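Local coordinates for protease LasA (Pseudomonas aeruginosa, PDB 3IT5), which is a secreted zinc metallopeptidase that cuts the pentaglycine cross-links of staphylococcal peptidoglycan and takes part in the breakdown of host elastin, at residues 8-12 with 34-38; 47-53 with 96-102. All coordinates share one frame; numbering follows the deposited sequence.

Contact 1 (8-12 with 34-38). With ZN (zinc ion), chain E.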
loop_
_atom_site.group_PDB
_atom_site.type_symbol
_atom_site.label_atom_id
_atom_site.label_comp_id
_atom_site.label_asym_id
_atom_site.label_seq_id
_atom_site.Cartn_x
_atom_site.Cartn_y
_atom_site.Cartn_z
ATOM N N GLN A 8 -3.767 8.480 3.005
ATOM C CA GLN A 8 -3.230 7.899 4.229
ATOM C C GLN A 8 -2.626 6.535 3.874
ATOM O O GLN A 8 -2.743 6.080 2.733
ATOM C CB GLN A 8 -4.342 7.728 5.278
ATOM C CG GLN A 8 -5.477 6.790 4.842
ATOM C CD GLN A 8 -6.183 6.109 5.999
ATOM O OE1 GLN A 8 -6.090 4.890 6.157
ATOM N NE2 GLN A 8 -6.891 6.879 6.807
ATOM N N LEU A 9 -1.995 5.882 4.848
ATOM C CA LEU A 9 -1.468 4.525 4.665
ATOM C C LEU A 9 -2.613 3.503 4.565
ATOM O O LEU A 9 -3.654 3.679 5.209
ATOM C CB LEU A 9 -0.516 4.166 5.815
ATOM C CG LEU A 9 0.727 5.050 5.971
ATOM C CD1 LEU A 9 1.285 4.973 7.400
ATOM C CD2 LEU A 9 1.802 4.699 4.933
ATOM N N PRO A 10 -2.425 2.432 3.759
ATOM C CA PRO A 10 -3.502 1.471 3.467
ATOM C C PRO A 10 -3.793 0.437 4.568
ATOM O O PRO A 10 -4.013 -0.746 4.273
ATOM C CB PRO A 10 -3.016 0.790 2.180
ATOM C CG PRO A 10 -1.536 0.828 2.288
ATOM C CD PRO A 10 -1.198 2.118 2.999
ATOM N N TRP A 11 -3.775 0.880 5.824
ATOM C CA TRP A 11 -4.315 0.094 6.933
ATOM C C TRP A 11 -5.085 0.992 7.895
ATOM O O TRP A 11 -5.021 2.217 7.786
ATOM C CB TRP A 11 -3.232 -0.707 7.660
ATOM C CG TRP A 11 -2.043 0.075 8.146
ATOM C CD1 TRP A 11 -1.917 0.726 9.342
ATOM C CD2 TRP A 11 -0.795 0.250 7.461
ATOM N NE1 TRP A 11 -0.670 1.305 9.439
ATOM C CE2 TRP A 11 0.037 1.028 8.297
ATOM C CE3 TRP A 11 -0.300 -0.173 6.217
ATOM C CZ2 TRP A 11 1.337 1.389 7.934
ATOM C CZ3 TRP A 11 0.993 0.195 5.853
ATOM C CH2 TRP A 11 1.796 0.966 6.710
ATOM N N ARG A 12 -5.823 0.378 8.816
ATOM C CA ARG A 12 -6.679 1.113 9.744
ATOM C C ARG A 12 -5.941 2.215 10.499
ATOM O O ARG A 12 -4.823 2.022 10.976
ATOM C CB ARG A 12 -7.319 0.168 10.754
ATOM C CG ARG A 12 -8.438 -0.705 10.214
ATOM C CD ARG A 12 -8.680 -1.845 11.186
ATOM N NE ARG A 12 -9.999 -2.452 11.024
ATOM C CZ ARG A 12 -10.525 -3.345 11.860
ATOM N NH1 ARG A 12 -9.848 -3.740 12.935
ATOM N NH2 ARG A 12 -11.735 -3.837 11.624
ATOM N N SER A 34 5.436 0.678 -5.941
ATOM C CA SER A 34 4.807 -0.139 -4.903
ATOM C C SER A 34 5.659 -0.300 -3.648
ATOM O O SER A 34 6.889 -0.209 -3.696
ATOM C CB SER A 34 4.472 -1.533 -5.459
ATOM O OG SER A 34 3.849 -1.467 -6.736
ATOM N N PHE A 35 4.988 -0.534 -2.527
ATOM C CA PHE A 35 5.641 -1.043 -1.328
ATOM C C PHE A 35 4.733 -2.041 -0.623
ATOM O O PHE A 35 3.503 -1.958 -0.722
ATOM C CB PHE A 35 6.122 0.082 -0.393
ATOM C CG PHE A 35 5.024 0.781 0.368
ATOM C CD1 PHE A 35 4.607 0.307 1.612
ATOM C CD2 PHE A 35 4.443 1.940 -0.136
ATOM C CE1 PHE A 35 3.606 0.963 2.331
ATOM C CE2 PHE A 35 3.450 2.608 0.576
ATOM C CZ PHE A 35 3.026 2.121 1.811
ATOM N N ASP A 36 5.345 -3.000 0.057
ATOM C CA ASP A 36 4.595 -4.010 0.783
ATOM C C ASP A 36 4.499 -3.623 2.247
ATOM O O ASP A 36 5.314 -2.847 2.743
ATOM C CB ASP A 36 5.242 -5.388 0.635
ATOM C CG ASP A 36 5.435 -5.793 -0.813
ATOM O OD1 ASP A 36 4.562 -5.479 -1.653
ATOM O OD2 ASP A 36 6.461 -6.434 -1.116
ATOM N N ALA A 37 3.487 -4.156 2.923
ATOM C CA ALA A 37 3.286 -3.907 4.339
ATOM C C ALA A 37 2.555 -5.074 4.976
ATOM O O ALA A 37 1.631 -5.645 4.393
ATOM C CB ALA A 37 2.523 -2.605 4.563
ATOM N N SER A 38 2.996 -5.431 6.176
ATOM C CA SER A 38 2.373 -6.487 6.949
ATOM C C SER A 38 2.555 -6.147 8.417
ATOM O O SER A 38 3.608 -5.627 8.811
ATOM C CB SER A 38 3.029 -7.830 6.632
ATOM O OG SER A 38 2.402 -8.887 7.329
HETATM ZN ZN ZN E . 5.123 -6.057 -3.542
HETATM O O HOH W 1 4.693 -8.100 -3.342
#
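The back of the zinc-bearing strand of this M23 peptidase is packed here against the N-terminal loop. Residues 34-38 form a strand of the antiparallel sheet. Residues 8-12 have no regular structure and precede strand 16-19. Side chains of Leu9, Pro10 and Trp11 meet Phe35 and Ala37, and no hydrogen bond crosses between the segments.

The tightest touch is at Trp11. Its CZ3 lies 3.4 Å from Ala37 CB, which reaches the six-membered ring obliquely. With CG between the backbone N and the carbonyl carbon (chi1 54°), the indole is turned across to the strand, its six-membered ring leading. Leu9 CB packs 3.9 Å above one face of the indole, offset toward the rim. Trp11 NE1 makes a weak hydrogen bond to Tyr15 O, and the indole stacks on the Trp17 ring.

Phe35 meets all three loop side chains. Its CZ sits 4.2 Å from Leu9 CD2 and 4.4 Å from Pro10 CD, both approaching obliquely. The Trp11 and Phe35 rings meet at their edges, with Trp11 CZ3 4.5 Å from Phe35 CE1. Phe123 and Phe160 add further aromatic contacts to Phe35.

Between Phe35 and Ala37, Asp36 turns to the metal side. Its OD1 binds the zinc ion at 2.0 Å, and water 1 is a ligand at 2.1 Å. His23 and His122 complete the protein ligands. Asp36 N is hydrogen-bonded to Asn20 OD1.

The alternation divides the strand's chemistry. Phe35 and Ala37 give the loop a purely apolar, buried surface, while the carboxylate between them serves the zinc site. The loop packs on the side of the strand away from the metal, and Asp36 alone of the two segments binds it.

Contact 2 (47-53 with 96-102)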
loop_
_atom_site.group_PDB
_atom_site.type_symbol
_atom_site.label_atom_id
_atom_site.label_comp_id
_atom_site.label_asym_id
_atom_site.label_seq_id
_atom_site.Cartn_x
_atom_site.Cartn_y
_atom_site.Cartn_z
ATOM N N ALA A 47 -2.506 -15.367 11.191
ATOM C CA ALA A 47 -3.552 -14.351 11.261
ATOM C C ALA A 47 -3.204 -13.169 10.365
ATOM O O ALA A 47 -2.044 -12.763 10.288
ATOM C CB ALA A 47 -3.743 -13.891 12.709
ATOM N N THR A 48 -4.204 -12.636 9.669
ATOM C CA THR A 48 -4.004 -11.484 8.791
ATOM C C THR A 48 -4.922 -10.326 9.168
ATOM O O THR A 48 -5.908 -10.507 9.891
ATOM C CB THR A 48 -4.206 -11.831 7.300
ATOM O OG1 THR A 48 -5.591 -12.082 7.041
ATOM C CG2 THR A 48 -3.362 -13.047 6.892
ATOM N N TYR A 49 -4.602 -9.142 8.655
ATOM C CA TYR A 49 -5.222 -7.916 9.141
ATOM C C TYR A 49 -5.850 -7.056 8.047
ATOM O O TYR A 49 -5.726 -7.357 6.858
ATOM C CB TYR A 49 -4.217 -7.146 10.018
ATOM C CG TYR A 49 -3.862 -7.927 11.269
ATOM C CD1 TYR A 49 -4.629 -7.805 12.427
ATOM C CD2 TYR A 49 -2.782 -8.822 11.282
ATOM C CE1 TYR A 49 -4.326 -8.533 13.574
ATOM C CE2 TYR A 49 -2.471 -9.561 12.426
ATOM C CZ TYR A 49 -3.246 -9.406 13.567
ATOM O OH TYR A 49 -2.951 -10.122 14.702
ATOM N N SER A 50 -6.538 -5.995 8.463
ATOM C CA SER A 50 -7.406 -5.228 7.566
ATOM C C SER A 50 -6.653 -4.253 6.665
ATOM O O SER A 50 -5.868 -3.425 7.147
ATOM C CB SER A 50 -8.476 -4.486 8.376
ATOM O OG SER A 50 -9.219 -5.399 9.171
ATOM N N VAL A 51 -6.895 -4.372 5.357
ATOM C CA VAL A 51 -6.452 -3.383 4.376
ATOM C C VAL A 51 -7.588 -2.378 4.117
ATOM O O VAL A 51 -8.730 -2.768 3.850
ATOM C CB VAL A 51 -6.022 -4.043 3.038
ATOM C CG1 VAL A 51 -5.603 -2.981 2.016
ATOM C CG2 VAL A 51 -4.887 -5.053 3.254
ATOM N N VAL A 52 -7.272 -1.089 4.210
ATOM C CA VAL A 52 -8.259 -0.037 3.966
ATOM C C VAL A 52 -7.849 0.853 2.794
ATOM O O VAL A 52 -6.662 0.927 2.434
ATOM C CB VAL A 52 -8.525 0.843 5.226
ATOM C CG1 VAL A 52 -8.866 -0.017 6.450
ATOM C CG2 VAL A 52 -7.338 1.752 5.517
ATOM N N ALA A 53 -8.837 1.526 2.209
ATOM C CA ALA A 53 -8.603 2.491 1.141
ATOM C C ALA A 53 -7.677 3.607 1.610
ATOM O O ALA A 53 -7.879 4.202 2.672
ATOM C CB ALA A 53 -9.920 3.069 0.638
ATOM N N ASP A 96 -9.739 4.935 4.681
ATOM C CA ASP A 96 -10.034 4.170 5.897
ATOM C C ASP A 96 -11.272 3.266 5.782
ATOM O O ASP A 96 -11.761 2.753 6.792
ATOM C CB ASP A 96 -10.126 5.091 7.128
ATOM C CG ASP A 96 -9.477 4.492 8.369
ATOM O OD1 ASP A 96 -8.491 3.734 8.236
ATOM O OD2 ASP A 96 -9.943 4.802 9.485
ATOM N N THR A 97 -11.772 3.069 4.560
ATOM C CA THR A 97 -12.847 2.101 4.322
ATOM C C THR A 97 -12.229 0.718 4.155
ATOM O O THR A 97 -11.434 0.500 3.242
ATOM C CB THR A 97 -13.702 2.445 3.072
ATOM O OG1 THR A 97 -14.387 3.688 3.274
ATOM C CG2 THR A 97 -14.738 1.347 2.812
ATOM N N LYS A 98 -12.596 -0.216 5.030
ATOM C CA LYS A 98 -12.035 -1.564 4.968
ATOM C C LYS A 98 -12.387 -2.257 3.653
ATOM O O LYS A 98 -13.559 -2.436 3.330
ATOM C CB LYS A 98 -12.475 -2.405 6.172
ATOM C CG LYS A 98 -11.981 -3.848 6.140
ATOM C CD LYS A 98 -12.195 -4.536 7.487
ATOM C CE LYS A 98 -11.889 -6.033 7.412
ATOM N NZ LYS A 98 -11.889 -6.645 8.778
ATOM N N LEU A 99 -11.354 -2.636 2.905
ATOM C CA LEU A 99 -11.516 -3.309 1.612
ATOM C C LEU A 99 -11.536 -4.825 1.765
ATOM O O LEU A 99 -12.064 -5.539 0.905
ATOM C CB LEU A 99 -10.385 -2.906 0.662
ATOM C CG LEU A 99 -10.127 -1.410 0.440
ATOM C CD1 LEU A 99 -9.019 -1.206 -0.592
ATOM C CD2 LEU A 99 -11.399 -0.691 0.006
ATOM N N GLY A 100 -10.938 -5.307 2.855
ATOM C CA GLY A 100 -10.852 -6.731 3.144
ATOM C C GLY A 100 -9.685 -7.034 4.068
ATOM O O GLY A 100 -9.457 -6.332 5.061
ATOM N N VAL A 101 -8.948 -8.089 3.737
ATOM C CA VAL A 101 -7.736 -8.455 4.469
ATOM C C VAL A 101 -6.659 -8.811 3.463
ATOM O O VAL A 101 -6.970 -9.069 2.295
ATOM C CB VAL A 101 -7.971 -9.663 5.422
ATOM C CG1 VAL A 101 -8.826 -9.258 6.626
ATOM C CG2 VAL A 101 -8.617 -10.837 4.677
ATOM N N TYR A 102 -5.396 -8.811 3.889
ATOM C CA TYR A 102 -4.373 -9.439 3.063
ATOM C C TYR A 102 -4.424 -10.949 3.276
ATOM O O TYR A 102 -4.843 -11.418 4.335
ATOM C CB TYR A 102 -2.972 -8.832 3.252
ATOM C CG TYR A 102 -2.361 -8.889 4.638
ATOM C CD1 TYR A 102 -1.700 -10.032 5.087
ATOM C CD2 TYR A 102 -2.388 -7.774 5.475
ATOM C CE1 TYR A 102 -1.116 -10.078 6.352
ATOM C CE2 TYR A 102 -1.803 -7.806 6.741
ATOM C CZ TYR A 102 -1.171 -8.958 7.172
ATOM O OH TYR A 102 -0.596 -8.994 8.420
HETATM O O HOH W 2 -0.059 -11.381 9.297
#
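Thr48 and Tyr102 meet through both a hydroxyl and a ring. Thr48 OG1 donates to Tyr102 O at 2.9 Å, nearly in line with the carbonyl bond (169°). Thr48 CB also lies over a face of the Tyr102 ring, 4.0 Å from its centroid, as a CH-pi contact. The chi1 of Tyr102, 60°, puts CG between the backbone N and the carbonyl carbon and lays the ring under residues 48 and 49. Tyr49 N stands 3.6 Å above the ring plane, toward the rim. Tyr102 OH approaches the edge of the Tyr49 ring in its plane. Water 2 joins that hydroxyl to Ala47 O, accepting from the first and donating to the second.

On the side of Ser50, the extended Lys98 side chain runs alongside strand 50-52, back toward Ser50, and NZ donates to Ser50 OG at 3.0 Å. Val52 CG2 packs beside Asp96 OD1, whose polar partner is Gln13 N. Leu99 lies against Ala53, with CD2 4.1 Å from Ala53 CB.

The backbone positions these groups. Leu99 N donates to Val51 O at 2.8 Å, in the carbonyl plane. Val51 N donates to Gly100 O from above that carbonyl's plane. Ala53 N bonds to Thr97 O, and Asp96 N closes the end on Ala53 O at 2.8 Å. The bond from Tyr102 N to Tyr49 O is weak.

Further out, Val51 and Leu99 pack on Met82 of strand 75-83, and Tyr102 meets Trp17 edge-to-face. The Tyr102 side chain is about 5 Å from the side chains of His81 and His120, the inferred proton donors or acceptors.

Leu99 and Gly100 both face Val51. This is a classic beta bulge in an antiparallel pair, within the M23 peptidase sheet beside the active site.

In the fold
Contact 1 is wholly buried, near the centre of the chain. Contact 2 is partly buried and lies farther out, with the two centres 10 Å apart. Their strands 34-38 and 50-52 follow each other in the chain and reach the same sheet. Contact 1 joins a loop to a strand by apolar packing alone, with the metal chemistry confined to one carboxylate. Contact 2 pairs two strands through backbone hydrogen bonds, with side-chain hydrogen bonds from Thr48 and Lys98 added to them. They also touch. Pro10 O and Val52 N, 3.3 Å apart, probably hydrogen-bond, which would tie the N-terminal loop to strand 50-52. Ser38 OG and Tyr102 OH form a weak link between the zinc-ligand strand and 98-102.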